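Local structure of UTP--glucose-1-phosphate uridylyltransferase YngB (Bacillus subtilis, 7O2N) at residues P26-P31 and R62-H67; D52-T57 and L115-F120; P125-L130 and R206-S211. The protein catalyses the formation of UDP-glucose from UTP and glucose 1-phosphate, a step in glycolipid biosynthesis that also serves wall teichoic acid glucosylation in Bacillus subtilis. All coordinates share one frame; numbering follows the deposited sequence.

Contact 1 (P26-P31 and R62-H67); sequences PKEMLP and RSIEDH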
loop_
_atom_site.group_PDB
_atom_site.type_symbol
_atom_site.label_atom_id
_atom_site.label_comp_id
_atom_site.label_asym_id
_atom_site.label_seq_id
_atom_site.Cartn_x
_atom_site.Cartn_y
_atom_site.Cartn_z
ATOM N N PRO A 26 6.733 0.224 -6.951
ATOM C CA PRO A 26 7.743 -0.592 -6.278
ATOM C C PRO A 26 7.276 -1.250 -4.989
ATOM O O PRO A 26 6.505 -0.678 -4.220
ATOM C CB PRO A 26 8.812 0.422 -5.874
ATOM C CG PRO A 26 8.506 1.633 -6.737
ATOM C CD PRO A 26 7.000 1.658 -6.858
ATOM N N LYS A 27 7.803 -2.450 -4.765
ATOM C CA LYS A 27 7.591 -3.242 -3.568
ATOM C C LYS A 27 7.889 -2.394 -2.338
ATOM O O LYS A 27 7.121 -2.437 -1.381
ATOM C CB LYS A 27 8.476 -4.487 -3.698
ATOM C CG LYS A 27 8.634 -5.354 -2.459
ATOM C CD LYS A 27 10.070 -5.469 -1.961
ATOM C CE LYS A 27 10.939 -6.314 -2.869
ATOM N NZ LYS A 27 11.964 -7.052 -2.092
ATOM N N GLU A 28 8.962 -1.585 -2.395
ATOM C CA GLU A 28 9.481 -0.951 -1.195
ATOM C C GLU A 28 8.654 0.265 -0.792
ATOM O O GLU A 28 8.836 0.800 0.311
ATOM C CB GLU A 28 10.992 -0.709 -1.222
ATOM C CG GLU A 28 11.578 -0.609 -2.614
ATOM C CD GLU A 28 11.880 -1.891 -3.391
ATOM O OE1 GLU A 28 12.903 -2.554 -3.091
ATOM O OE2 GLU A 28 11.108 -2.213 -4.310
ATOM N N MET A 29 7.721 0.666 -1.665
ATOM C CA MET A 29 6.848 1.795 -1.368
ATOM C C MET A 29 5.528 1.314 -0.785
ATOM O O MET A 29 4.717 2.122 -0.384
ATOM C CB MET A 29 6.553 2.641 -2.611
ATOM C CG MET A 29 7.713 3.476 -3.101
ATOM S SD MET A 29 8.413 4.532 -1.800
ATOM C CE MET A 29 7.185 5.830 -1.754
ATOM N N LEU A 30 5.292 0.005 -0.756
ATOM C CA LEU A 30 4.059 -0.497 -0.168
ATOM C C LEU A 30 3.969 -0.035 1.279
ATOM O O LEU A 30 4.937 -0.034 2.053
ATOM C CB LEU A 30 3.976 -2.022 -0.277
ATOM C CG LEU A 30 3.809 -2.560 -1.698
ATOM C CD1 LEU A 30 4.031 -4.062 -1.722
ATOM C CD2 LEU A 30 2.416 -2.243 -2.217
ATOM N N PRO A 31 2.778 0.440 1.667
ATOM C CA PRO A 31 2.609 1.040 2.982
ATOM C C PRO A 31 2.654 -0.096 4.001
ATOM O O PRO A 31 2.123 -1.168 3.740
ATOM C CB PRO A 31 1.236 1.720 2.861
ATOM C CG PRO A 31 0.486 0.886 1.835
ATOM C CD PRO A 31 1.553 0.439 0.856
ATOM N N ARG A 62 11.079 5.701 -9.408
ATOM C CA ARG A 62 11.211 7.123 -9.141
ATOM C C ARG A 62 10.563 7.444 -7.798
ATOM O O ARG A 62 11.093 8.245 -7.037
ATOM C CB ARG A 62 10.625 7.989 -10.264
ATOM N N SER A 63 9.440 6.788 -7.483
ATOM C CA SER A 63 8.711 7.131 -6.274
ATOM C C SER A 63 9.563 7.046 -5.001
ATOM O O SER A 63 9.325 7.809 -4.059
ATOM C CB SER A 63 7.416 6.389 -6.165
ATOM O OG SER A 63 7.597 4.985 -6.126
ATOM N N ILE A 64 10.555 6.146 -4.957
ATOM C CA ILE A 64 11.414 6.063 -3.784
ATOM C C ILE A 64 12.184 7.378 -3.631
ATOM O O ILE A 64 12.246 7.937 -2.542
ATOM C CB ILE A 64 12.369 4.854 -3.850
ATOM C CG1 ILE A 64 11.642 3.510 -3.780
ATOM C CG2 ILE A 64 13.483 4.930 -2.815
ATOM C CD1 ILE A 64 12.379 2.431 -4.551
ATOM N N GLU A 65 12.760 7.865 -4.739
ATOM C CA GLU A 65 13.606 9.051 -4.758
ATOM C C GLU A 65 12.779 10.293 -4.412
ATOM O O GLU A 65 13.253 11.208 -3.732
ATOM C CB GLU A 65 14.291 9.195 -6.127
ATOM C CG GLU A 65 14.890 7.896 -6.651
ATOM C CD GLU A 65 15.406 7.916 -8.079
ATOM O OE1 GLU A 65 15.869 8.994 -8.503
ATOM O OE2 GLU A 65 15.358 6.850 -8.759
ATOM N N ASP A 66 11.544 10.312 -4.911
ATOM C CA ASP A 66 10.624 11.401 -4.699
ATOM C C ASP A 66 10.214 11.435 -3.231
ATOM O O ASP A 66 10.131 12.503 -2.645
ATOM C CB ASP A 66 9.425 11.254 -5.630
ATOM C CG ASP A 66 9.614 11.925 -6.983
ATOM O OD1 ASP A 66 10.415 12.929 -7.085
ATOM O OD2 ASP A 66 8.934 11.483 -7.931
ATOM N N HIS A 67 9.964 10.262 -2.648
ATOM C CA HIS A 67 9.489 10.165 -1.278
ATOM C C HIS A 67 10.425 10.913 -0.336
ATOM O O HIS A 67 9.957 11.569 0.585
ATOM C CB HIS A 67 9.312 8.704 -0.848
ATOM C CG HIS A 67 8.614 8.548 0.461
ATOM N ND1 HIS A 67 7.220 8.634 0.586
ATOM C CD2 HIS A 67 9.103 8.311 1.699
ATOM C CE1 HIS A 67 6.893 8.483 1.860
ATOM N NE2 HIS A 67 8.029 8.294 2.559
#

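Contact 2 (D52-T57 and L115-F120); sequences DILIIT and LCAEHF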
loop_
_atom_site.group_PDB
_atom_site.type_symbol
_atom_site.label_atom_id
_atom_site.label_comp_id
_atom_site.label_asym_id
_atom_site.label_seq_id
_atom_site.Cartn_x
_atom_site.Cartn_y
_atom_site.Cartn_z
ATOM N N ASP A 52 24.656 8.566 5.547
ATOM C CA ASP A 52 24.669 8.496 4.092
ATOM C C ASP A 52 24.274 7.101 3.607
ATOM O O ASP A 52 24.919 6.110 3.936
ATOM C CB ASP A 52 26.037 8.883 3.523
ATOM C CG ASP A 52 26.552 10.263 3.927
ATOM O OD1 ASP A 52 25.850 11.282 3.641
ATOM O OD2 ASP A 52 27.674 10.316 4.500
ATOM N N ILE A 53 23.225 7.055 2.782
ATOM C CA ILE A 53 22.659 5.824 2.259
ATOM C C ILE A 53 22.748 5.845 0.729
ATOM O O ILE A 53 22.447 6.853 0.069
ATOM C CB ILE A 53 21.201 5.698 2.733
ATOM C CG1 ILE A 53 21.103 5.617 4.260
ATOM C CG2 ILE A 53 20.506 4.531 2.054
ATOM C CD1 ILE A 53 19.691 5.709 4.820
ATOM N N LEU A 54 23.177 4.711 0.170
ATOM C CA LEU A 54 23.093 4.513 -1.264
ATOM C C LEU A 54 22.024 3.462 -1.535
ATOM O O LEU A 54 22.084 2.344 -1.030
ATOM C CB LEU A 54 24.443 4.026 -1.788
ATOM C CG LEU A 54 24.470 3.664 -3.274
ATOM C CD1 LEU A 54 24.018 4.824 -4.163
ATOM C CD2 LEU A 54 25.862 3.235 -3.689
ATOM N N ILE A 55 21.028 3.839 -2.326
ATOM C CA ILE A 55 20.024 2.888 -2.753
ATOM C C ILE A 55 20.402 2.443 -4.156
ATOM O O ILE A 55 20.611 3.274 -5.039
ATOM C CB ILE A 55 18.626 3.528 -2.725
ATOM C CG1 ILE A 55 18.272 4.027 -1.324
ATOM C CG2 ILE A 55 17.591 2.566 -3.286
ATOM C CD1 ILE A 55 16.969 4.750 -1.263
ATOM N N ILE A 56 20.555 1.128 -4.326
ATOM C CA ILE A 56 20.756 0.553 -5.643
ATOM C C ILE A 56 19.341 0.325 -6.157
ATOM O O ILE A 56 18.628 -0.561 -5.686
ATOM C CB ILE A 56 21.558 -0.765 -5.586
ATOM C CG1 ILE A 56 22.731 -0.791 -4.589
ATOM C CG2 ILE A 56 21.944 -1.239 -6.973
ATOM C CD1 ILE A 56 23.675 0.386 -4.588
ATOM N N THR A 57 18.912 1.200 -7.063
ATOM C CA THR A 57 17.544 1.169 -7.538
ATOM C C THR A 57 17.543 0.630 -8.965
ATOM O O THR A 57 18.599 0.474 -9.562
ATOM C CB THR A 57 16.922 2.568 -7.399
ATOM O OG1 THR A 57 15.568 2.527 -7.862
ATOM C CG2 THR A 57 17.663 3.632 -8.179
ATOM N N LEU A 115 28.480 -4.616 -4.918
ATOM C CA LEU A 115 29.694 -4.210 -5.602
ATOM C C LEU A 115 29.530 -2.800 -6.160
ATOM O O LEU A 115 30.493 -2.016 -6.179
ATOM C CB LEU A 115 30.008 -5.210 -6.718
ATOM C CG LEU A 115 31.097 -6.223 -6.375
ATOM C CD1 LEU A 115 31.516 -7.001 -7.611
ATOM C CD2 LEU A 115 32.296 -5.557 -5.698
ATOM N N CYS A 116 28.300 -2.493 -6.604
ATOM C CA CYS A 116 27.980 -1.187 -7.161
ATOM C C CYS A 116 28.370 -0.089 -6.174
ATOM O O CYS A 116 28.815 0.982 -6.571
ATOM C CB CYS A 116 26.492 -1.075 -7.488
ATOM S SG CYS A 116 25.929 -2.162 -8.832
ATOM N N ALA A 117 28.245 -0.395 -4.881
ATOM C CA ALA A 117 28.421 0.579 -3.824
ATOM C C ALA A 117 29.892 0.950 -3.640
ATOM O O ALA A 117 30.192 1.931 -2.947
ATOM C CB ALA A 117 27.857 -0.018 -2.576
ATOM N N GLU A 118 30.788 0.171 -4.281
ATOM C CA GLU A 118 32.206 0.113 -3.963
ATOM C C GLU A 118 32.785 1.512 -3.787
ATOM O O GLU A 118 33.281 1.841 -2.712
ATOM C CB GLU A 118 32.970 -0.667 -5.029
ATOM C CG GLU A 118 34.466 -0.721 -4.765
ATOM C CD GLU A 118 35.256 -1.566 -5.750
ATOM O OE1 GLU A 118 34.637 -2.392 -6.461
ATOM O OE2 GLU A 118 36.490 -1.405 -5.802
ATOM N N HIS A 119 32.693 2.323 -4.851
ATOM C CA HIS A 119 33.400 3.588 -4.961
ATOM C C HIS A 119 32.777 4.612 -4.022
ATOM O O HIS A 119 33.435 5.563 -3.600
ATOM C CB HIS A 119 33.435 4.051 -6.425
ATOM C CG HIS A 119 34.246 3.159 -7.313
ATOM N ND1 HIS A 119 35.581 3.408 -7.595
ATOM C CD2 HIS A 119 33.937 2.010 -7.958
ATOM C CE1 HIS A 119 36.053 2.459 -8.379
ATOM N NE2 HIS A 119 35.066 1.589 -8.612
ATOM N N PHE A 120 31.499 4.389 -3.702
ATOM C CA PHE A 120 30.737 5.327 -2.896
ATOM C C PHE A 120 31.199 5.262 -1.446
ATOM O O PHE A 120 31.379 6.303 -0.819
ATOM C CB PHE A 120 29.233 5.108 -3.063
ATOM C CG PHE A 120 28.410 5.677 -1.937
ATOM C CD1 PHE A 120 28.171 7.040 -1.854
ATOM C CD2 PHE A 120 27.888 4.856 -0.951
ATOM C CE1 PHE A 120 27.401 7.571 -0.831
ATOM C CE2 PHE A 120 27.142 5.395 0.085
ATOM C CZ PHE A 120 26.891 6.748 0.142
#

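Contact 3 (P125-L130 and R206-S211); sequences PFAVLL and RYVLNS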
loop_
_atom_site.group_PDB
_atom_site.type_symbol
_atom_site.label_atom_id
_atom_site.label_comp_id
_atom_site.label_asym_id
_atom_site.label_seq_id
_atom_site.Cartn_x
_atom_site.Cartn_y
_atom_site.Cartn_z
ATOM N N PRO A 125 34.208 0.956 6.847
ATOM C CA PRO A 125 33.230 -0.097 7.088
ATOM C C PRO A 125 31.848 0.464 6.737
ATOM O O PRO A 125 31.545 1.620 7.005
ATOM C CB PRO A 125 33.412 -0.330 8.592
ATOM C CG PRO A 125 33.781 1.046 9.141
ATOM C CD PRO A 125 34.663 1.643 8.070
ATOM N N PHE A 126 30.998 -0.362 6.131
ATOM C CA PHE A 126 29.651 0.090 5.808
ATOM C C PHE A 126 28.616 -0.932 6.265
ATOM O O PHE A 126 28.955 -2.085 6.521
ATOM C CB PHE A 126 29.496 0.304 4.300
ATOM C CG PHE A 126 29.821 -0.899 3.438
ATOM C CD1 PHE A 126 31.119 -1.392 3.359
ATOM C CD2 PHE A 126 28.837 -1.508 2.666
ATOM C CE1 PHE A 126 31.414 -2.468 2.529
ATOM C CE2 PHE A 126 29.130 -2.591 1.846
ATOM C CZ PHE A 126 30.421 -3.066 1.776
ATOM N N ALA A 127 27.351 -0.491 6.317
ATOM C CA ALA A 127 26.206 -1.344 6.597
ATOM C C ALA A 127 25.487 -1.700 5.299
ATOM O O ALA A 127 25.342 -0.850 4.419
ATOM C CB ALA A 127 25.266 -0.627 7.532
ATOM N N VAL A 128 25.029 -2.956 5.200
ATOM C CA VAL A 128 23.996 -3.323 4.238
ATOM C C VAL A 128 22.710 -3.667 4.994
ATOM O O VAL A 128 22.757 -4.354 6.016
ATOM C CB VAL A 128 24.446 -4.509 3.373
ATOM C CG1 VAL A 128 23.305 -5.018 2.507
ATOM C CG2 VAL A 128 25.673 -4.152 2.544
ATOM N N LEU A 129 21.571 -3.173 4.492
ATOM C CA LEU A 129 20.261 -3.510 5.037
ATOM C C LEU A 129 19.345 -3.924 3.891
ATOM O O LEU A 129 18.831 -3.048 3.193
ATOM C CB LEU A 129 19.634 -2.298 5.734
ATOM C CG LEU A 129 20.536 -1.484 6.650
ATOM C CD1 LEU A 129 19.960 -0.088 6.843
ATOM C CD2 LEU A 129 20.696 -2.168 7.994
ATOM N N LEU A 130 19.194 -5.240 3.676
ATOM C CA LEU A 130 18.105 -5.791 2.873
ATOM C C LEU A 130 16.832 -5.381 3.589
ATOM O O LEU A 130 16.860 -5.097 4.789
ATOM C CB LEU A 130 18.190 -7.326 2.827
ATOM C CG LEU A 130 19.585 -7.943 2.653
ATOM C CD1 LEU A 130 19.484 -9.442 2.433
ATOM C CD2 LEU A 130 20.331 -7.281 1.496
ATOM N N ARG A 206 20.846 -7.916 7.944
ATOM C CA ARG A 206 21.635 -6.823 8.488
ATOM C C ARG A 206 23.095 -7.257 8.454
ATOM O O ARG A 206 23.395 -8.405 8.765
ATOM C CB ARG A 206 21.121 -6.441 9.872
ATOM C CG ARG A 206 19.726 -5.854 9.814
ATOM C CD ARG A 206 19.236 -5.364 11.162
ATOM N NE ARG A 206 17.843 -4.937 11.083
ATOM C CZ ARG A 206 16.803 -5.735 10.809
ATOM N NH1 ARG A 206 16.971 -7.028 10.543
ATOM N NH2 ARG A 206 15.591 -5.210 10.776
ATOM N N TYR A 207 23.969 -6.372 7.956
ATOM C CA TYR A 207 25.401 -6.635 7.897
ATOM C C TYR A 207 26.158 -5.337 8.157
ATOM O O TYR A 207 25.681 -4.273 7.789
ATOM C CB TYR A 207 25.830 -7.164 6.530
ATOM C CG TYR A 207 25.049 -8.322 5.976
ATOM C CD1 TYR A 207 23.731 -8.189 5.548
ATOM C CD2 TYR A 207 25.667 -9.548 5.765
ATOM C CE1 TYR A 207 23.031 -9.254 4.988
ATOM C CE2 TYR A 207 24.996 -10.619 5.181
ATOM C CZ TYR A 207 23.667 -10.476 4.804
ATOM O OH TYR A 207 23.008 -11.528 4.235
ATOM N N VAL A 208 27.307 -5.447 8.831
ATOM C CA VAL A 208 28.347 -4.445 8.749
ATOM C C VAL A 208 29.558 -5.099 8.084
ATOM O O VAL A 208 29.891 -6.239 8.382
ATOM C CB VAL A 208 28.636 -3.833 10.124
ATOM C CG1 VAL A 208 29.869 -2.948 10.106
ATOM C CG2 VAL A 208 27.443 -3.022 10.583
ATOM N N LEU A 209 30.155 -4.398 7.109
ATOM C CA LEU A 209 31.210 -4.966 6.284
ATOM C C LEU A 209 32.420 -4.036 6.197
ATOM O O LEU A 209 32.346 -2.842 6.506
ATOM C CB LEU A 209 30.653 -5.250 4.884
ATOM C CG LEU A 209 29.551 -6.298 4.811
ATOM C CD1 LEU A 209 29.263 -6.641 3.355
ATOM C CD2 LEU A 209 29.946 -7.546 5.588
ATOM N N ASN A 210 33.539 -4.625 5.762
ATOM C CA ASN A 210 34.764 -3.872 5.553
ATOM C C ASN A 210 34.978 -3.686 4.056
ATOM O O ASN A 210 34.527 -4.506 3.250
ATOM C CB ASN A 210 35.959 -4.534 6.246
ATOM C CG ASN A 210 36.026 -4.192 7.716
ATOM O OD1 ASN A 210 36.171 -5.077 8.555
ATOM N ND2 ASN A 210 35.882 -2.912 8.027
ATOM N N SER A 211 35.655 -2.581 3.718
ATOM C CA SER A 211 36.099 -2.287 2.367
ATOM C C SER A 211 36.699 -3.539 1.729
ATOM O O SER A 211 36.404 -3.843 0.571
ATOM C CB SER A 211 37.102 -1.191 2.413
ATOM O OG SER A 211 36.918 -0.404 3.583
#

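Contact 1 (P26-P31 and R62-H67)
The hydroxyl oxygen OG of S63 is set among carbons of the 26-31 loop: CG of M29 lies 3.4 Å from it, and CD of the P26 ring 3.5 Å. Both are van der Waals contacts at the foot of M29, where helix 62-67 lies against the loop. The M29 side chain carries most of the rest. Its CG is anti to the carbonyl carbon (chi1 -72°), and further bends at chi2 and chi3 fold the chain so that sulfur and methyl reach I64 and H67, about one turn apart. SD runs obliquely past I64, 3.9 Å from CG1. CE swings on to H67, touching CB at 3.7 Å and, obliquely, the ring near CG and ND1, and the sulfur sits 5.1 Å from the ring centroid in an oblique Met-aromatic approach. I64 reaches the other flank of the loop with CD1, which meets CG of E28 at 3.7 Å and more loosely CB of P26, so this methyl spans proline and glutamate. The polar ends point elsewhere: E28 OE2 forms a salt bridge with K61, the residue before R62, while H67 NE2 is hydrogen-bonded to Q39 OE1, which helps to fix the ring that M29 leans on. Helix 37-47 packs against M29 through I38. The second subunit approaches here as well, with K23 of that subunit hydrogen-bonded to the H67 carbonyl O and P31 of that subunit packing on L30 and P31. The sequence PKEMLP belongs to the glycine-rich signature loop that follows the first strand of sugar nucleotidyltransferases and in relatives wraps the nucleotide; here its end rests on a short helix at the homodimer interface.

Contact 2 (D52-T57 and L115-F120)
L54 and F120 slide past each other in opposite directions, the leucine reaching out from strand 52-57 and the phenyl ring reaching back toward it. CB of L54 meets the ring at its CD2-CE2 side, 3.6 Å from CE2, in an oblique approach. Farther out, CD2 of L54 passes along the root of the aromatic side chain, 3.9 Å from CG of F120, and ends against the backbone at the link between the two short helices, 3.7 Å from CA of A117. The ring lies over the strand because CG of F120 is anti to the backbone N (chi1 160°). Its far corner reaches D52, whose CB stands at the ring edge, near its plane, 4.1 Å from CZ. This packing belongs to the Rossmann-like part of the GT-A nucleotidyltransferase fold: strand 52-57 is an inner strand of the parallel part of the mixed sheet, between strands 6-11 and 98-103, and the helices 109-116 and 118-121 lie in the crossover from strand 98-103 to strand 125-129. Two residues up the strand, CD1 of I56 approaches CB of C116 at 4.3 Å, a looser contact than that at L54. I102 of the next strand packs beside both L54 and I56. The F120 ring has further company in K6, which makes a cation-pi contact with it, and H100, whose ring meets it at an inclined angle. An alanine at F120 is likely to leave CB of L54 without its aromatic cover and the K6 ammonium without its pi partner, opening a gap above the strand. D52 OD1 turns away from the ring to N98 on the neighbouring strand, to which it is hydrogen-bonded, leaving CB at the ring edge.

Contact 3 (P125-L130 and R206-S211)
Four backbone hydrogen bonds join F126 and V128 to L209 and Y207 in two antiparallel hydrogen-bonded pairs. At the F126-L209 pair, L209 N donates to F126 O over 2.7 Å, and F126 N returns a bond to L209 O of 2.8 Å. At the V128-Y207 pair, Y207 N donates to V128 O at 3.1 Å and V128 N to Y207 O at 3.0 Å. Between them, A127 and V208 form a non-hydrogen-bonded pair, and CA of V208 makes a CA-H...O contact with F126 O at 3.3 Å. The strands run at 152° to each other.

Apolar contacts divide by face. On the side of F126, V128, Y207 and L209, CB of L209 lies over the F126 ring near its rim, 4.0 Å from the centroid, a CH-pi contact. The ring is brought there by a chi1 of 56°, which puts CG between the backbone N and the carbonyl carbon. The Y207 ring turns its edge to V128 O, while L234 of helix 230-240 packs on Y207 and L209. On the opposite face A127 and V208 meet, CG of R206 lies 4.2 Å from CD2 of L129, and L142 of helix 141-152 backs A127 and L129.

Charge enters with the guanidinium of R206, which forms salt bridges with E44 and D133. Strand 125-129 is parallel to strand 6-11 on one side and antiparallel to strand 206-210 on the other, the mixed pairing of the central sheet of the GT-A nucleotidyltransferase fold.

Contact 3 lies nearest the middle of the chain and is buried strand pairing, bound by backbone hydrogen bonds; contact 1 packs a helix on a loop, buried beside the second subunit, contact 2 a strand on two short helices, partly buried, both through side chains. Contacts 1 and 2 share the run from strand 52-57 into helix 62-67: L54 and I56 face the 115-120 helices, while I55 turns the other way, its CD1 3.8 Å from CG2 of I64. Contacts 2 and 3 reach the same sheet, their centres about 11 Å apart, and helix 118-121 is followed by strand 125-129 after a short loop. Contact 1 stands farther off, about 22 Å from contact 3 between centres.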